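Local structure of Non-structural polyprotein (Sindbis virus, 4GUA) at residues C607-T612 with E626-S631; E568-L573 with S632-K637; P599-P604 with V652-H657. The protein is a precursor fragment joining the nsP2 protease region to the macro and zinc-binding domains of nsP3, and probably takes part in processing the viral replicase polyprotein. All coordinates share one frame; numbering follows the deposited sequence.

Contact 1 of 3, residues C607-T612 with E626-S631; sequences CMYAMT and EVTVCS. With ZN (zinc ion), chain V.
Cys607 and Cys630 meet at a zinc ion, giving two of the four thiolates of a Cys4 zinc site in the nsP3 zinc-binding domain. Cys605 and Cys648 complete it. Cys607 SG lies 2.5 Å from the zinc and Cys630 SG 2.3 Å from it. Cys607 SG and Cys630 SG are 3.9 Å apart, a distance set by the shared metal. Cys630 reaches the zinc with SG between its backbone N and carbonyl carbon (chi1 67°).

No hydrogen bond crosses between 607-612 and 626-631, so zinc and packing join them. Beside the metal, Tyr609 CB rests against Cys630 CB. The Tyr609 ring is held between two aliphatic groups. Thr628 CG2 stands over one face, displaced toward the rim, in a CH-pi contact 3.9 Å from the ring centroid. Met608 CG lies over the centre of the opposite face. Further along, the bent chain of Met611 brings CE to Val629 CG2 at 3.9 Å.

The backbone positions these groups. Cys607 to Ala610 form a type I beta turn. Thr612 then takes the N-cap position of helix 613-621, where OG1 accepts from Arg615 N. On the other side, strand 627-629 pairs in parallel with strand 643-645. Ser631 OG bonds Cys648 N, which ties 626-631 directly to the backbone of a third zinc ligand. Within the turn, a further bond probably eases the negative charge on the zinc-bound thiolate: Cys607 SG accepts from Tyr609 N at 3.2 Å, with an N-H...S angle of 159°.

Contact 2 of 3, residues E568-L573 with S632-K637; sequences ESNEQL and STPLPK
Asn570 and Pro634 form the polar link between helix 566-577 and the loop 632-637. Asn570 ND2 donates to Pro634 O at 2.9 Å. The bond is nearly straight, with an N-H...O angle of 164°. The acceptor lies in the plane of the Asn570 amide, while the donor is tilted somewhat from the plane of the Pro634 carbonyl. Thus one N-H of the amide is aimed at Pro634 O, which probably fixes the turn of the amide group. Asn570 CG is anti to its own carbonyl carbon (chi1 -74°), and this carries the amide out from the helix toward the loop.

Thr633 meets the same amide at an oblique angle. Its methyl CG2 touches Asn570 ND2 at 3.4 Å and also approaches CG. Pro634 adds its ring carbon CD near ND2. The amide nitrogen is therefore bordered by aliphatic carbon as well as by its carbonyl partner.

Leu635 works against the helix backbone. Its methyl CD2 lies 3.6 Å from Glu571 N and equally near Asn570 C, with Asn570 CB beside it. Next to it, the Glu571 side chain slants across Pro636. The Glu571 chain is extended beyond CG, and CB, CG and CD all lie near the proline ring. Pro636 CG comes 3.4 Å from Glu571 OE1. These are packing contacts, and the carboxylate makes no hydrogen bond to the loop segment.

The contact lies at the surface of the zinc-binding domain. The segment 632-637 is part of the loop between strands 627-629 and 643-645. It runs along helix 566-577, with Leu635 also touching Cys574. Helix 550-562 packs against the same helix through Ser569, Gln572 and Leu573.

Contact 3 of 3, residues P599-P604 with V652-H657; sequences PPKTLP and VLFNPH
Lys601 makes the hydrogen bond of this contact, with NZ donating to Pro656 O at 2.7 Å. The nitrogen lies in the carbonyl plane, on a lone pair, with a C=O...N angle of 139°. The lysine chain bends at chi3 and chi4 to bring its end to this oxygen.

Other contacts set carbon against backbone oxygen. Val652 CG2 is 3.2 Å from Pro604 O and 3.5 Å from Leu603 O. The Phe654 ring turns its edge to the same stretch, with CZ 3.4 Å from Leu603 O.

Apolar packing is lighter. Leu603 CD2 meets Val652 CG1 at 4.2 Å. Lys601 CD lies near the edge of the Phe654 ring.

Within 652-657, Asn655 OD1 accepts from His657 N, forming an Asx turn. Asn655 ND2 bonds Asp436 and Val652 O bonds Lys425, both in helix 420-440. Thr602 OG1 bonds Trp520 O of strand 519-520. The contact thus joins two irregular loops of the zinc-binding domain where they meet the macro domain, an interface of loop packing near the zinc site.

All three contacts belong to the nsP3 zinc-binding domain. Contacts 1 and 3 are buried, whereas contact 2 lies at the surface. Segment 626-631 runs straight on into 632-637, and 599-604 and 607-612 share the loop before helix 613-621. Contact 1 depends on a metal and has no hydrogen bond across it. Contacts 2 and 3 each use one side-chain donor to a proline carbonyl, an amide and an ammonium respectively. Contacts 1 and 2 pack together: Met611 touches Leu573 and Thr633, and Val629 touches Leu635. Pro604 joins contact 3 to both others, through CG to Met611 O and through O to Ser632 CB. Contact 3 lies against helix 420-440 of the macro domain.

Contact 1 of 3, residues C607-T612 with E626-S631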
loop_
_atom_site.group_PDB
_atom_site.type_symbol
_atom_site.label_atom_id
_atom_site.label_comp_id
_atom_site.label_asym_id
_atom_site.label_seq_id
_atom_site.Cartn_x
_atom_site.Cartn_y
_atom_site.Cartn_z
ATOM N N CYS A 607 -9.744 10.107 -17.592
ATOM C CA CYS A 607 -10.155 11.143 -18.527
ATOM C C CYS A 607 -9.026 12.153 -18.712
ATOM O O CYS A 607 -7.992 12.063 -18.047
ATOM C CB CYS A 607 -11.438 11.838 -18.049
ATOM S SG CYS A 607 -11.188 13.325 -17.037
ATOM N N MET A 608 -9.229 13.113 -19.611
ATOM C CA MET A 608 -8.163 14.037 -19.999
ATOM C C MET A 608 -7.832 15.054 -18.914
ATOM O O MET A 608 -6.814 15.747 -18.999
ATOM C CB MET A 608 -8.534 14.790 -21.279
ATOM C CG MET A 608 -9.614 15.844 -21.098
ATOM S SD MET A 608 -10.225 16.484 -22.672
ATOM C CE MET A 608 -8.729 17.192 -23.359
ATOM N N TYR A 609 -8.707 15.169 -17.918
ATOM C CA TYR A 609 -8.530 16.154 -16.856
ATOM C C TYR A 609 -7.906 15.571 -15.585
ATOM O O TYR A 609 -7.684 16.292 -14.615
ATOM C CB TYR A 609 -9.872 16.821 -16.552
ATOM C CG TYR A 609 -10.468 17.492 -17.768
ATOM C CD1 TYR A 609 -9.870 18.616 -18.324
ATOM C CD2 TYR A 609 -11.615 16.995 -18.375
ATOM C CE1 TYR A 609 -10.401 19.232 -19.442
ATOM C CE2 TYR A 609 -12.154 17.607 -19.498
ATOM C CZ TYR A 609 -11.541 18.727 -20.026
ATOM O OH TYR A 609 -12.064 19.348 -21.142
ATOM N N ALA A 610 -7.576 14.284 -15.611
ATOM C CA ALA A 610 -7.095 13.588 -14.421
ATOM C C ALA A 610 -5.994 14.391 -13.760
ATOM O O ALA A 610 -5.059 14.816 -14.429
ATOM C CB ALA A 610 -6.576 12.218 -14.799
ATOM N N MET A 611 -6.066 14.580 -12.445
ATOM C CA MET A 611 -5.129 15.504 -11.834
ATOM C C MET A 611 -3.967 14.700 -11.286
ATOM O O MET A 611 -3.945 14.274 -10.131
ATOM C CB MET A 611 -5.838 16.235 -10.693
ATOM C CG MET A 611 -5.202 17.536 -10.256
ATOM S SD MET A 611 -5.533 18.910 -11.376
ATOM C CE MET A 611 -7.317 19.028 -11.280
ATOM N N THR A 612 -2.970 14.568 -12.150
ATOM C CA THR A 612 -1.697 13.944 -11.846
ATOM C C THR A 612 -0.682 15.023 -11.526
ATOM O O THR A 612 -0.878 16.184 -11.884
ATOM C CB THR A 612 -1.212 13.082 -13.021
ATOM O OG1 THR A 612 -0.981 13.910 -14.170
ATOM C CG2 THR A 612 -2.258 12.032 -13.370
ATOM N N GLU A 626 -7.165 29.872 -16.083
ATOM C CA GLU A 626 -8.274 29.034 -15.636
ATOM C C GLU A 626 -7.929 27.555 -15.712
ATOM O O GLU A 626 -6.984 27.158 -16.393
ATOM C CB GLU A 626 -9.524 29.289 -16.471
ATOM C CG GLU A 626 -10.189 30.609 -16.180
ATOM C CD GLU A 626 -11.457 30.804 -16.982
ATOM O OE1 GLU A 626 -11.631 30.091 -17.994
ATOM O OE2 GLU A 626 -12.286 31.653 -16.583
ATOM N N VAL A 627 -8.699 26.742 -14.996
ATOM C CA VAL A 627 -8.515 25.302 -15.025
ATOM C C VAL A 627 -9.853 24.576 -15.036
ATOM O O VAL A 627 -10.835 25.029 -14.448
ATOM C CB VAL A 627 -7.698 24.808 -13.819
ATOM C CG1 VAL A 627 -8.410 25.149 -12.510
ATOM C CG2 VAL A 627 -7.433 23.304 -13.944
ATOM N N THR A 628 -9.877 23.442 -15.722
ATOM C CA THR A 628 -11.033 22.564 -15.729
ATOM C C THR A 628 -10.771 21.343 -14.847
ATOM O O THR A 628 -9.702 20.737 -14.908
ATOM C CB THR A 628 -11.366 22.109 -17.158
ATOM O OG1 THR A 628 -11.644 23.259 -17.969
ATOM C CG2 THR A 628 -12.567 21.165 -17.164
ATOM N N VAL A 629 -11.747 21.007 -14.011
ATOM C CA VAL A 629 -11.621 19.900 -13.074
ATOM C C VAL A 629 -12.785 18.937 -13.235
ATOM O O VAL A 629 -13.935 19.362 -13.353
ATOM C CB VAL A 629 -11.603 20.413 -11.629
ATOM C CG1 VAL A 629 -11.552 19.254 -10.646
ATOM C CG2 VAL A 629 -10.435 21.359 -11.422
ATOM N N CYS A 630 -12.494 17.641 -13.247
ATOM C CA CYS A 630 -13.545 16.648 -13.407
ATOM C C CYS A 630 -14.100 16.193 -12.057
ATOM O O CYS A 630 -13.598 16.584 -11.004
ATOM C CB CYS A 630 -13.036 15.451 -14.201
ATOM S SG CYS A 630 -11.778 14.496 -13.355
ATOM N N SER A 631 -15.117 15.339 -12.098
ATOM C CA SER A 631 -15.823 14.941 -10.888
ATOM C C SER A 631 -15.001 13.967 -10.040
ATOM O O SER A 631 -15.317 13.737 -8.869
ATOM C CB SER A 631 -17.174 14.314 -11.249
ATOM O OG SER A 631 -17.016 13.049 -11.870
HETATM ZN ZN ZN V . -11.801 12.653 -14.685
#

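Contact 2 of 3, residues E568-L573 with S632-K637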
loop_
_atom_site.group_PDB
_atom_site.type_symbol
_atom_site.label_atom_id
_atom_site.label_comp_id
_atom_site.label_asym_id
_atom_site.label_seq_id
_atom_site.Cartn_x
_atom_site.Cartn_y
_atom_site.Cartn_z
ATOM N N GLU A 568 -11.379 20.376 0.437
ATOM C CA GLU A 568 -10.677 21.611 0.769
ATOM C C GLU A 568 -9.294 21.548 0.134
ATOM O O GLU A 568 -8.778 22.543 -0.379
ATOM C CB GLU A 568 -10.552 21.792 2.284
ATOM C CG GLU A 568 -11.852 21.605 3.056
ATOM C CD GLU A 568 -11.763 22.078 4.500
ATOM O OE1 GLU A 568 -10.784 22.782 4.837
ATOM O OE2 GLU A 568 -12.655 21.716 5.302
ATOM N N SER A 569 -8.707 20.355 0.160
ATOM C CA SER A 569 -7.390 20.123 -0.414
ATOM C C SER A 569 -7.362 20.446 -1.903
ATOM O O SER A 569 -6.489 21.173 -2.377
ATOM C CB SER A 569 -6.987 18.667 -0.219
ATOM O OG SER A 569 -5.630 18.494 -0.573
ATOM N N ASN A 570 -8.325 19.906 -2.638
ATOM C CA ASN A 570 -8.365 20.104 -4.076
ATOM C C ASN A 570 -8.661 21.551 -4.428
ATOM O O ASN A 570 -8.224 22.035 -5.471
ATOM C CB ASN A 570 -9.389 19.172 -4.711
ATOM C CG ASN A 570 -8.907 17.742 -4.762
ATOM O OD1 ASN A 570 -7.704 17.485 -4.703
ATOM N ND2 ASN A 570 -9.839 16.801 -4.867
ATOM N N GLU A 571 -9.398 22.240 -3.563
ATOM C CA GLU A 571 -9.635 23.668 -3.744
ATOM C C GLU A 571 -8.318 24.443 -3.674
ATOM O O GLU A 571 -8.031 25.296 -4.520
ATOM C CB GLU A 571 -10.594 24.191 -2.681
ATOM C CG GLU A 571 -11.230 25.519 -3.044
ATOM C CD GLU A 571 -12.057 26.098 -1.915
ATOM O OE1 GLU A 571 -12.123 25.459 -0.839
ATOM O OE2 GLU A 571 -12.643 27.188 -2.109
ATOM N N GLN A 572 -7.519 24.149 -2.656
ATOM C CA GLN A 572 -6.216 24.780 -2.518
ATOM C C GLN A 572 -5.300 24.394 -3.676
ATOM O O GLN A 572 -4.443 25.174 -4.090
ATOM C CB GLN A 572 -5.577 24.386 -1.192
ATOM C CG GLN A 572 -6.361 24.850 0.021
ATOM C CD GLN A 572 -6.709 26.318 -0.046
ATOM O OE1 GLN A 572 -5.915 27.135 -0.516
ATOM N NE2 GLN A 572 -7.907 26.661 0.409
ATOM N N LEU A 573 -5.475 23.183 -4.195
ATOM C CA LEU A 573 -4.681 22.736 -5.325
ATOM C C LEU A 573 -5.056 23.553 -6.548
ATOM O O LEU A 573 -4.201 23.876 -7.369
ATOM C CB LEU A 573 -4.888 21.245 -5.591
ATOM C CG LEU A 573 -4.163 20.666 -6.813
ATOM C CD1 LEU A 573 -2.657 20.832 -6.692
ATOM C CD2 LEU A 573 -4.510 19.194 -6.997
ATOM N N SER A 632 -13.951 13.398 -10.629
ATOM C CA SER A 632 -13.052 12.511 -9.892
ATOM C C SER A 632 -12.027 13.313 -9.101
ATOM O O SER A 632 -11.167 12.753 -8.433
ATOM C CB SER A 632 -12.349 11.534 -10.828
ATOM O OG SER A 632 -13.250 10.548 -11.297
ATOM N N THR A 633 -12.108 14.632 -9.195
ATOM C CA THR A 633 -11.343 15.487 -8.311
ATOM C C THR A 633 -12.363 16.309 -7.532
ATOM O O THR A 633 -12.692 17.432 -7.920
ATOM C CB THR A 633 -10.398 16.397 -9.098
ATOM O OG1 THR A 633 -9.384 15.604 -9.720
ATOM C CG2 THR A 633 -9.743 17.428 -8.193
ATOM N N PRO A 634 -12.882 15.737 -6.433
ATOM C CA PRO A 634 -13.971 16.348 -5.663
ATOM C C PRO A 634 -13.616 17.740 -5.185
ATOM O O PRO A 634 -12.510 17.972 -4.700
ATOM C CB PRO A 634 -14.135 15.402 -4.474
ATOM C CG PRO A 634 -13.590 14.109 -4.937
ATOM C CD PRO A 634 -12.462 14.449 -5.856
ATOM N N LEU A 635 -14.563 18.658 -5.321
ATOM C CA LEU A 635 -14.371 20.025 -4.871
ATOM C C LEU A 635 -15.500 20.422 -3.947
ATOM O O LEU A 635 -16.534 19.755 -3.897
ATOM C CB LEU A 635 -14.320 20.975 -6.064
ATOM C CG LEU A 635 -13.028 20.939 -6.875
ATOM C CD1 LEU A 635 -13.216 21.642 -8.201
ATOM C CD2 LEU A 635 -11.895 21.584 -6.089
ATOM N N PRO A 636 -15.308 21.520 -3.211
ATOM C CA PRO A 636 -16.408 21.993 -2.381
ATOM C C PRO A 636 -17.653 22.208 -3.228
ATOM O O PRO A 636 -17.571 22.366 -4.445
ATOM C CB PRO A 636 -15.883 23.324 -1.837
ATOM C CG PRO A 636 -14.407 23.170 -1.824
ATOM C CD PRO A 636 -14.069 22.286 -2.990
ATOM N N LYS A 637 -18.801 22.188 -2.565
ATOM C CA LYS A 637 -20.092 22.274 -3.233
ATOM C C LYS A 637 -20.319 23.655 -3.838
ATOM O O LYS A 637 -20.993 23.774 -4.858
ATOM C CB LYS A 637 -21.212 21.866 -2.262
ATOM C CG LYS A 637 -20.958 22.221 -0.794
ATOM C CD LYS A 637 -20.318 21.023 -0.064
ATOM C CE LYS A 637 -19.637 21.417 1.235
ATOM N NZ LYS A 637 -18.493 22.347 1.029
#

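Contact 3 of 3, residues P599-P604 with V652-H657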
loop_
_atom_site.group_PDB
_atom_site.type_symbol
_atom_site.label_atom_id
_atom_site.label_comp_id
_atom_site.label_asym_id
_atom_site.label_seq_id
_atom_site.Cartn_x
_atom_site.Cartn_y
_atom_site.Cartn_z
ATOM N N PRO A 599 2.508 9.912 -0.954
ATOM C CA PRO A 599 2.632 9.972 -2.414
ATOM C C PRO A 599 1.301 10.247 -3.109
ATOM O O PRO A 599 0.320 9.559 -2.833
ATOM C CB PRO A 599 3.145 8.576 -2.778
ATOM C CG PRO A 599 2.815 7.715 -1.615
ATOM C CD PRO A 599 2.912 8.602 -0.421
ATOM N N PRO A 600 1.268 11.242 -4.008
ATOM C CA PRO A 600 0.006 11.549 -4.690
ATOM C C PRO A 600 -0.402 10.374 -5.555
ATOM O O PRO A 600 0.475 9.673 -6.061
ATOM C CB PRO A 600 0.339 12.754 -5.571
ATOM C CG PRO A 600 1.731 13.159 -5.255
ATOM C CD PRO A 600 2.309 12.257 -4.227
ATOM N N LYS A 601 -1.698 10.154 -5.736
ATOM C CA LYS A 601 -2.117 9.074 -6.608
ATOM C C LYS A 601 -1.803 9.432 -8.056
ATOM O O LYS A 601 -1.989 10.570 -8.483
ATOM C CB LYS A 601 -3.592 8.699 -6.404
ATOM C CG LYS A 601 -4.606 9.769 -6.658
ATOM C CD LYS A 601 -6.002 9.222 -6.372
ATOM C CE LYS A 601 -6.369 9.306 -4.912
ATOM N NZ LYS A 601 -7.434 10.334 -4.698
ATOM N N THR A 602 -1.314 8.439 -8.794
ATOM C CA THR A 602 -0.926 8.601 -10.191
ATOM C C THR A 602 -2.074 8.408 -11.172
ATOM O O THR A 602 -1.944 8.732 -12.347
ATOM C CB THR A 602 0.136 7.556 -10.573
ATOM O OG1 THR A 602 -0.418 6.246 -10.411
ATOM C CG2 THR A 602 1.366 7.677 -9.694
ATOM N N LEU A 603 -3.194 7.871 -10.705
ATOM C CA LEU A 603 -4.276 7.518 -11.609
ATOM C C LEU A 603 -5.648 7.790 -10.990
ATOM O O LEU A 603 -6.428 6.868 -10.768
ATOM C CB LEU A 603 -4.149 6.040 -11.968
ATOM C CG LEU A 603 -4.829 5.590 -13.253
ATOM C CD1 LEU A 603 -4.065 6.132 -14.459
ATOM C CD2 LEU A 603 -4.929 4.071 -13.291
ATOM N N PRO A 604 -5.950 9.067 -10.720
ATOM C CA PRO A 604 -7.228 9.458 -10.110
ATOM C C PRO A 604 -8.415 9.214 -11.039
ATOM O O PRO A 604 -9.531 8.940 -10.581
ATOM C CB PRO A 604 -7.040 10.949 -9.834
ATOM C CG PRO A 604 -5.981 11.384 -10.792
ATOM C CD PRO A 604 -5.063 10.220 -10.933
ATOM N N VAL A 652 -11.930 5.407 -12.249
ATOM C CA VAL A 652 -11.252 4.271 -11.629
ATOM C C VAL A 652 -12.009 3.858 -10.373
ATOM O O VAL A 652 -12.630 4.683 -9.709
ATOM C CB VAL A 652 -9.784 4.586 -11.279
ATOM C CG1 VAL A 652 -9.007 4.919 -12.539
ATOM C CG2 VAL A 652 -9.699 5.730 -10.291
ATOM N N LEU A 653 -11.998 2.564 -10.090
ATOM C CA LEU A 653 -12.819 1.989 -9.030
ATOM C C LEU A 653 -12.140 1.649 -7.684
ATOM O O LEU A 653 -12.777 1.056 -6.815
ATOM C CB LEU A 653 -13.562 0.778 -9.590
ATOM C CG LEU A 653 -14.379 1.142 -10.832
ATOM C CD1 LEU A 653 -15.048 -0.083 -11.415
ATOM C CD2 LEU A 653 -15.413 2.208 -10.496
ATOM N N PHE A 654 -10.863 1.973 -7.509
ATOM C CA PHE A 654 -10.211 1.706 -6.223
ATOM C C PHE A 654 -10.499 2.817 -5.210
ATOM O O PHE A 654 -11.100 3.834 -5.547
ATOM C CB PHE A 654 -8.698 1.516 -6.387
ATOM C CG PHE A 654 -7.987 2.719 -6.947
ATOM C CD1 PHE A 654 -7.601 3.760 -6.117
ATOM C CD2 PHE A 654 -7.689 2.802 -8.298
ATOM C CE1 PHE A 654 -6.946 4.862 -6.626
ATOM C CE2 PHE A 654 -7.029 3.902 -8.810
ATOM C CZ PHE A 654 -6.658 4.932 -7.974
ATOM N N ASN A 655 -10.032 2.629 -3.979
ATOM C CA ASN A 655 -10.314 3.564 -2.894
ATOM C C ASN A 655 -9.592 4.909 -3.071
ATOM O O ASN A 655 -8.354 4.967 -3.099
ATOM C CB ASN A 655 -9.931 2.926 -1.560
ATOM C CG ASN A 655 -10.484 3.679 -0.371
ATOM O OD1 ASN A 655 -10.633 4.903 -0.403
ATOM N ND2 ASN A 655 -10.793 2.950 0.690
ATOM N N PRO A 656 -10.372 5.996 -3.214
ATOM C CA PRO A 656 -9.917 7.368 -3.496
ATOM C C PRO A 656 -9.239 8.077 -2.328
ATOM O O PRO A 656 -8.461 9.006 -2.561
ATOM C CB PRO A 656 -11.207 8.089 -3.863
ATOM C CG PRO A 656 -12.257 7.364 -3.118
ATOM C CD PRO A 656 -11.836 5.931 -3.065
ATOM N N HIS A 657 -9.547 7.668 -1.098
ATOM C CA HIS A 657 -8.955 8.290 0.085
ATOM C C HIS A 657 -7.455 8.051 0.184
ATOM O O HIS A 657 -6.936 7.049 -0.302
ATOM C CB HIS A 657 -9.609 7.759 1.359
ATOM C CG HIS A 657 -11.015 8.226 1.556
ATOM N ND1 HIS A 657 -11.419 9.513 1.272
ATOM C CD2 HIS A 657 -12.114 7.575 2.004
ATOM C CE1 HIS A 657 -12.706 9.635 1.534
ATOM N NE2 HIS A 657 -13.152 8.473 1.979
#